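Long-range contact in ABC transporter substrate-binding protein (Staphylococcus aureus subsp. aureus NCTC 8325, PDB 3UN6), which probably serves as the substrate-binding component of an ABC-type import system, its substrate not established, and is seen here with zinc bound: residues I107-V119 / A276-P288. Sequence-based numbering, arbitrary orientation.
Sequences IKAVALGHHEGNV and AAWTSYGDLTIKP
In H115, chi1 of -66° sets CG anti to the carbonyl carbon, and chi2 near -89° turns NE2 to the carbonyl of D283. NE2 donates to D283 O at 2.8 Å, the oxygen in the ring plane and the approach close to the C=O direction; ND1 is hydrogen-bonded to D217 OD1, so both ring nitrogens are gripped and the ring cannot easily flip. The S280 hydroxyl, rotated between its backbone N and carbonyl carbon, packs its OG 3.3 Å from H115 CB. The backbones pair antiparallel: H115 N donates to S280 O and S280 N to H115 O at 3.0 Å. Beyond the non-hydrogen-bonded pair E116-T279, G117 N makes a weak bond to W278 O.

All this is consistent with a crossover between the two lobes of a periplasmic-binding-protein fold. Strand 108-110 is an outermost strand of one sheet; the chain turns at A111 into 112-122 of the other, where 279-280 adds an antiparallel partner, and the following loop carries L284 and I286 back to the corner. There L112 N donates almost straight (172°) to L284 O, while L284 CD1 rests 3.4 Å from L112 O, which bonds to Y244 OH. I286 extends across to A109, its CD1 only 3.5 Å from A109 CB, tighter than usual for two carbons, and a water bridges V110 O and I286 N. T285 N donates to D283 OD1, making an Asx turn, and T285 OG1 adds a second bond on that oxygen's syn lone pair. Y281 sets its ring edge against G113 O and bonds through OH to T45 O. H114 CB lies 3.9 Å from Y281 CE1; the H114 side chain, whose main polar partner is C221, comes within about 4 Å of a zinc ion.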
ATOM      1  N   ILE A 107     -17.170  -1.924   3.559  1.00 28.14           N
ATOM      2  CA  ILE A 107     -16.245  -0.846   3.174  1.00 26.83           C
ATOM      3  C   ILE A 107     -16.351  -0.376   1.727  1.00 28.49           C
ATOM      4  O   ILE A 107     -16.902  -1.067   0.870  1.00 30.60           O
ATOM      5  CB  ILE A 107     -14.754  -1.211   3.479  1.00 26.30           C
ATOM      6  CG1 ILE A 107     -14.309  -2.467   2.721  1.00 25.49           C
ATOM      7  CG2 ILE A 107     -14.556  -1.414   4.964  1.00 22.86           C
ATOM      8  CD1 ILE A 107     -12.840  -2.850   2.932  1.00 24.57           C
ATOM      9  N   LYS A 108     -15.820   0.827   1.487  1.00 27.06           N
ATOM     10  CA  LYS A 108     -15.740   1.451   0.170  1.00 26.35           C
ATOM     11  C   LYS A 108     -14.381   2.136   0.061  1.00 23.60           C
ATOM     12  O   LYS A 108     -13.916   2.761   1.036  1.00 21.54           O
ATOM     13  CB  LYS A 108     -16.817   2.507   0.005  1.00 27.29           C
ATOM     14  CG  LYS A 108     -18.263   1.990  -0.193  1.00 32.85           C
ATOM     15  CD  LYS A 108     -18.534   1.575  -1.626  1.00 35.38           C
ATOM     16  CE  LYS A 108     -20.004   1.358  -1.875  1.00 38.71           C
ATOM     17  NZ  LYS A 108     -20.321   1.407  -3.353  1.00 44.36           N
ATOM     18  N   ALA A 109     -13.731   1.984  -1.091  1.00 22.15           N
ATOM     19  CA  ALA A 109     -12.458   2.654  -1.384  1.00 20.71           C
ATOM     20  C   ALA A 109     -12.825   4.037  -1.894  1.00 21.43           C
ATOM     21  O   ALA A 109     -13.754   4.179  -2.716  1.00 21.51           O
ATOM     22  CB  ALA A 109     -11.677   1.925  -2.445  1.00 23.21           C
ATOM     23  N   VAL A 110     -12.130   5.041  -1.394  1.00 19.97           N
ATOM     24  CA  VAL A 110     -12.432   6.438  -1.735  1.00 21.32           C
ATOM     25  C   VAL A 110     -11.299   7.123  -2.451  1.00 21.99           C
ATOM     26  O   VAL A 110     -11.532   8.075  -3.215  1.00 24.49           O
ATOM     27  CB  VAL A 110     -12.876   7.225  -0.480  1.00 22.06           C
ATOM     28  CG1 VAL A 110     -14.128   6.561   0.108  1.00 23.13           C
ATOM     29  CG2 VAL A 110     -11.754   7.325   0.571  1.00 23.29           C
ATOM     30  N   ALA A 111     -10.078   6.632  -2.262  1.00 21.70           N
ATOM     31  CA  ALA A 111      -8.920   7.220  -2.937  1.00 22.09           C
ATOM     32  C   ALA A 111      -7.699   6.336  -2.833  1.00 21.99           C
ATOM     33  O   ALA A 111      -7.627   5.445  -1.981  1.00 21.26           O
ATOM     34  CB  ALA A 111      -8.612   8.602  -2.346  1.00 21.87           C
ATOM     35  N   LEU A 112      -6.717   6.588  -3.686  1.00 21.00           N
ATOM     36  CA  LEU A 112      -5.442   5.856  -3.587  1.00 21.74           C
ATOM     37  C   LEU A 112      -4.629   6.416  -2.413  1.00 21.42           C
ATOM     38  O   LEU A 112      -4.828   7.553  -2.006  1.00 22.77           O
ATOM     39  CB  LEU A 112      -4.621   6.065  -4.864  1.00 20.91           C
ATOM     40  CG  LEU A 112      -5.199   5.577  -6.186  1.00 21.32           C
ATOM     41  CD1 LEU A 112      -4.302   6.056  -7.337  1.00 19.69           C
ATOM     42  CD2 LEU A 112      -5.362   4.027  -6.166  1.00 19.30           C
ATOM     43  N   GLY A 113      -3.744   5.621  -1.847  1.00 20.90           N
ATOM     44  CA  GLY A 113      -2.838   6.112  -0.824  1.00 21.98           C
ATOM     45  C   GLY A 113      -1.592   6.746  -1.470  1.00 23.51           C
ATOM     46  O   GLY A 113      -0.943   7.600  -0.882  1.00 22.56           O
ATOM     47  N   HIS A 114      -1.299   6.369  -2.712  1.00 23.78           N
ATOM     48  CA  HIS A 114      -0.059   6.767  -3.356  1.00 24.09           C
ATOM     49  C   HIS A 114       0.030   6.151  -4.750  1.00 22.54           C
ATOM     50  O   HIS A 114      -0.844   5.381  -5.164  1.00 23.41           O
ATOM     51  CB  HIS A 114       1.050   6.067  -2.589  1.00 23.90           C
ATOM     52  CG  HIS A 114       0.927   4.588  -2.709  1.00 25.18           C
ATOM     53  ND1 HIS A 114       1.708   3.845  -3.568  1.00 23.43           N
ATOM     54  CD2 HIS A 114      -0.019   3.743  -2.232  1.00 25.99           C
ATOM     55  CE1 HIS A 114       1.305   2.587  -3.536  1.00 26.25           C
ATOM     56  NE2 HIS A 114       0.251   2.503  -2.742  1.00 21.81           N
ATOM     57  N   HIS A 115       1.097   6.494  -5.459  1.00 23.28           N
ATOM     58  CA  HIS A 115       1.452   5.845  -6.738  1.00 23.97           C
ATOM     59  C   HIS A 115       2.858   5.281  -6.529  1.00 24.66           C
ATOM     60  O   HIS A 115       3.682   5.900  -5.844  1.00 25.94           O
ATOM     61  CB  HIS A 115       1.453   6.800  -7.931  1.00 24.10           C
ATOM     62  CG  HIS A 115       0.103   7.346  -8.273  1.00 24.50           C
ATOM     63  ND1 HIS A 115      -0.755   6.720  -9.147  1.00 22.42           N
ATOM     64  CD2 HIS A 115      -0.540   8.454  -7.846  1.00 25.43           C
ATOM     65  CE1 HIS A 115      -1.867   7.421  -9.245  1.00 25.45           C
ATOM     66  NE2 HIS A 115      -1.762   8.479  -8.469  1.00 24.81           N
ATOM     67  N   GLU A 116       3.105   4.099  -7.088  1.00 23.52           N
ATOM     68  CA  GLU A 116       4.404   3.432  -7.036  1.00 23.81           C
ATOM     69  C   GLU A 116       4.876   3.094  -5.624  1.00 23.27           C
ATOM     70  O   GLU A 116       4.068   2.641  -4.790  1.00 25.72           O
ATOM     71  CB  GLU A 116       5.458   4.245  -7.827  1.00 23.56           C
ATOM     72  CG  GLU A 116       5.039   4.487  -9.270  1.00 27.99           C
ATOM     73  CD  GLU A 116       4.873   3.197 -10.116  1.00 34.41           C
ATOM     74  OE1 GLU A 116       4.546   3.334 -11.320  1.00 40.08           O
ATOM     75  OE2 GLU A 116       5.084   2.064  -9.608  1.00 35.23           O
ATOM     76  N   GLY A 117       6.175   3.224  -5.360  1.00 21.39           N
ATOM     77  CA  GLY A 117       6.711   2.931  -4.025  1.00 23.24           C
ATOM     78  C   GLY A 117       6.873   1.458  -3.640  1.00 24.17           C
ATOM     79  O   GLY A 117       7.073   1.139  -2.455  1.00 26.21           O
ATOM     80  N   ASN A 118       6.779   0.556  -4.618  1.00 22.93           N
ATOM     81  CA  ASN A 118       6.971  -0.902  -4.389  1.00 23.54           C
ATOM     82  C   ASN A 118       8.314  -1.380  -4.933  1.00 23.80           C
ATOM     83  O   ASN A 118       8.826  -0.844  -5.926  1.00 22.37           O
ATOM     84  CB  ASN A 118       5.829  -1.726  -5.031  1.00 23.78           C
ATOM     85  CG  ASN A 118       4.582  -1.791  -4.145  1.00 26.38           C
ATOM     86  OD1 ASN A 118       4.703  -1.905  -2.927  1.00 19.14           O
ATOM     87  ND2 ASN A 118       3.384  -1.758  -4.756  1.00 19.18           N
ATOM     88  N   VAL A 119       8.890  -2.376  -4.269  1.00 24.32           N
ATOM     89  CA  VAL A 119      10.144  -2.936  -4.701  1.00 25.12           C
ATOM     90  C   VAL A 119      10.155  -4.459  -4.699  1.00 24.73           C
ATOM     91  O   VAL A 119       9.307  -5.095  -4.104  1.00 24.12           O
ATOM     92  CB  VAL A 119      11.306  -2.471  -3.773  1.00 26.37           C
ATOM     93  CG1 VAL A 119      11.497  -0.984  -3.877  1.00 28.68           C
ATOM     94  CG2 VAL A 119      11.045  -2.883  -2.325  1.00 26.71           C
ATOM     95  N   ALA A 276      11.010   7.789  -0.223  1.00 23.45           N
ATOM     96  CA  ALA A 276      10.214   8.873  -0.749  1.00 25.86           C
ATOM     97  C   ALA A 276      10.556   9.178  -2.206  1.00 26.53           C
ATOM     98  O   ALA A 276       9.668   9.552  -2.983  1.00 26.61           O
ATOM     99  CB  ALA A 276      10.407  10.123   0.115  1.00 25.73           C
ATOM    100  N   ALA A 277      11.826   9.005  -2.578  1.00 26.13           N
ATOM    101  CA  ALA A 277      12.250   9.256  -3.943  1.00 26.38           C
ATOM    102  C   ALA A 277      11.458   8.401  -4.931  1.00 27.26           C
ATOM    103  O   ALA A 277      11.147   8.880  -6.010  1.00 27.41           O
ATOM    104  CB  ALA A 277      13.737   9.018  -4.117  1.00 25.98           C
ATOM    105  N   TRP A 278      11.098   7.167  -4.557  1.00 26.03           N
ATOM    106  CA  TRP A 278      10.393   6.260  -5.483  1.00 26.67           C
ATOM    107  C   TRP A 278       8.877   6.150  -5.290  1.00 25.39           C
ATOM    108  O   TRP A 278       8.222   5.330  -5.946  1.00 24.26           O
ATOM    109  CB  TRP A 278      11.056   4.866  -5.466  1.00 28.06           C
ATOM    110  CG  TRP A 278      12.449   4.890  -6.005  1.00 29.82           C
ATOM    111  CD1 TRP A 278      13.608   5.191  -5.313  1.00 24.17           C
ATOM    112  CD2 TRP A 278      12.839   4.690  -7.368  1.00 34.74           C
ATOM    113  NE1 TRP A 278      14.677   5.158  -6.162  1.00 32.01           N
ATOM    114  CE2 TRP A 278      14.240   4.848  -7.426  1.00 32.15           C
ATOM    115  CE3 TRP A 278      12.145   4.361  -8.538  1.00 36.87           C
ATOM    116  CZ2 TRP A 278      14.958   4.678  -8.597  1.00 36.95           C
ATOM    117  CZ3 TRP A 278      12.858   4.193  -9.703  1.00 38.60           C
ATOM    118  CH2 TRP A 278      14.251   4.357  -9.730  1.00 40.60           C
ATOM    119  N   THR A 279       8.317   6.984  -4.415  1.00 24.56           N
ATOM    120  CA  THR A 279       6.891   7.007  -4.180  1.00 24.37           C
ATOM    121  C   THR A 279       6.391   8.361  -4.688  1.00 24.11           C
ATOM    122  O   THR A 279       7.130   9.325  -4.676  1.00 24.37           O
ATOM    123  CB  THR A 279       6.561   6.824  -2.684  1.00 24.12           C
ATOM    124  OG1 THR A 279       7.286   5.699  -2.164  1.00 22.18           O
ATOM    125  CG2 THR A 279       5.054   6.584  -2.475  1.00 24.15           C
ATOM    126  N   SER A 280       5.172   8.420  -5.201  1.00 24.15           N
ATOM    127  CA  SER A 280       4.600   9.711  -5.602  1.00 25.82           C
ATOM    128  C   SER A 280       3.180   9.770  -5.066  1.00 24.79           C
ATOM    129  O   SER A 280       2.622   8.753  -4.632  1.00 22.57           O
ATOM    130  CB  SER A 280       4.670   9.948  -7.118  1.00 27.29           C
ATOM    131  OG  SER A 280       3.675   9.219  -7.802  1.00 32.90           O
ATOM    132  N   TYR A 281       2.614  10.966  -5.027  1.00 24.80           N
ATOM    133  CA  TYR A 281       1.258  11.159  -4.534  1.00 24.82           C
ATOM    134  C   TYR A 281       0.460  11.994  -5.561  1.00 26.17           C
ATOM    135  O   TYR A 281       0.191  11.511  -6.647  1.00 28.38           O
ATOM    136  CB  TYR A 281       1.302  11.769  -3.129  1.00 24.19           C
ATOM    137  CG  TYR A 281       2.083  10.909  -2.163  1.00 23.05           C
ATOM    138  CD1 TYR A 281       1.448   9.937  -1.394  1.00 22.67           C
ATOM    139  CD2 TYR A 281       3.464  11.032  -2.046  1.00 25.81           C
ATOM    140  CE1 TYR A 281       2.159   9.138  -0.525  1.00 26.35           C
ATOM    141  CE2 TYR A 281       4.188  10.231  -1.182  1.00 24.02           C
ATOM    142  CZ  TYR A 281       3.534   9.284  -0.421  1.00 23.91           C
ATOM    143  OH  TYR A 281       4.233   8.448   0.435  1.00 21.16           O
ATOM    144  N   GLY A 282       0.064  13.216  -5.229  1.00 26.85           N
ATOM    145  CA  GLY A 282      -0.682  14.054  -6.186  1.00 27.07           C
ATOM    146  C   GLY A 282      -2.145  13.668  -6.361  1.00 27.38           C
ATOM    147  O   GLY A 282      -2.922  13.643  -5.394  1.00 26.85           O
ATOM    148  N   ASP A 283      -2.535  13.406  -7.604  1.00 27.53           N
ATOM    149  CA  ASP A 283      -3.904  13.022  -7.912  1.00 27.96           C
ATOM    150  C   ASP A 283      -4.098  11.599  -7.439  1.00 26.90           C
ATOM    151  O   ASP A 283      -3.499  10.668  -7.985  1.00 27.02           O
ATOM    152  CB  ASP A 283      -4.146  13.140  -9.420  1.00 29.63           C
ATOM    153  CG  ASP A 283      -5.560  12.768  -9.828  1.00 31.31           C
ATOM    154  OD1 ASP A 283      -6.323  12.198  -9.011  1.00 32.65           O
ATOM    155  OD2 ASP A 283      -5.897  13.034 -10.991  1.00 39.44           O
ATOM    156  N   LEU A 284      -4.926  11.428  -6.413  1.00 25.38           N
ATOM    157  CA  LEU A 284      -5.152  10.126  -5.839  1.00 23.70           C
ATOM    158  C   LEU A 284      -6.526   9.537  -6.225  1.00 23.42           C
ATOM    159  O   LEU A 284      -7.085   8.703  -5.511  1.00 22.25           O
ATOM    160  CB  LEU A 284      -4.965  10.200  -4.309  1.00 23.16           C
ATOM    161  CG  LEU A 284      -3.581  10.616  -3.822  1.00 23.10           C
ATOM    162  CD1 LEU A 284      -3.547  10.740  -2.275  1.00 21.28           C
ATOM    163  CD2 LEU A 284      -2.507   9.641  -4.275  1.00 22.88           C
ATOM    164  N   THR A 285      -7.070   9.968  -7.360  1.00 23.62           N
ATOM    165  CA  THR A 285      -8.327   9.405  -7.869  1.00 23.34           C
ATOM    166  C   THR A 285      -8.123   7.912  -8.163  1.00 24.17           C
ATOM    167  O   THR A 285      -7.103   7.527  -8.755  1.00 25.28           O
ATOM    168  CB  THR A 285      -8.700  10.055  -9.193  1.00 23.94           C
ATOM    169  OG1 THR A 285      -8.865  11.461  -9.011  1.00 26.69           O
ATOM    170  CG2 THR A 285     -10.026   9.474  -9.772  1.00 25.49           C
ATOM    171  N   ILE A 286      -9.069   7.080  -7.752  1.00 23.54           N
ATOM    172  CA  ILE A 286      -9.050   5.676  -8.127  1.00 23.95           C
ATOM    173  C   ILE A 286      -9.732   5.625  -9.498  1.00 25.06           C
ATOM    174  O   ILE A 286     -10.956   5.690  -9.604  1.00 27.80           O
ATOM    175  CB  ILE A 286      -9.830   4.785  -7.167  1.00 24.18           C
ATOM    176  CG1 ILE A 286      -9.184   4.795  -5.770  1.00 24.60           C
ATOM    177  CG2 ILE A 286      -9.864   3.371  -7.718  1.00 22.99           C
ATOM    178  CD1 ILE A 286      -9.966   3.948  -4.721  1.00 22.13           C
ATOM    179  N   LYS A 287      -8.944   5.561 -10.547  1.00 24.72           N
ATOM    180  CA  LYS A 287      -9.498   5.591 -11.886  1.00 26.66           C
ATOM    181  C   LYS A 287      -9.999   4.228 -12.319  1.00 25.59           C
ATOM    182  O   LYS A 287      -9.433   3.185 -11.935  1.00 26.37           O
ATOM    183  CB  LYS A 287      -8.480   6.134 -12.886  1.00 27.23           C
ATOM    184  CG  LYS A 287      -8.073   7.562 -12.615  1.00 30.77           C
ATOM    185  CD  LYS A 287      -7.121   8.042 -13.669  1.00 36.71           C
ATOM    186  CE  LYS A 287      -6.466   9.346 -13.282  1.00 40.42           C
ATOM    187  NZ  LYS A 287      -5.545   9.806 -14.379  1.00 45.13           N
ATOM    188  N   PRO A 288     -11.086   4.216 -13.089  1.00 26.94           N
ATOM    189  CA  PRO A 288     -11.615   2.948 -13.571  1.00 26.72           C
ATOM    190  C   PRO A 288     -10.552   2.099 -14.291  1.00 28.15           C
ATOM    191  O   PRO A 288     -10.461   0.883 -14.074  1.00 26.85           O
ATOM    192  CB  PRO A 288     -12.699   3.380 -14.554  1.00 28.97           C
ATOM    193  CG  PRO A 288     -13.200   4.700 -14.007  1.00 29.30           C
ATOM    194  CD  PRO A 288     -11.971   5.358 -13.405  1.00 26.54           C
TER
HETATM  195  O   HOH W   1     -11.250   8.217  -6.039  1.00 24.10           O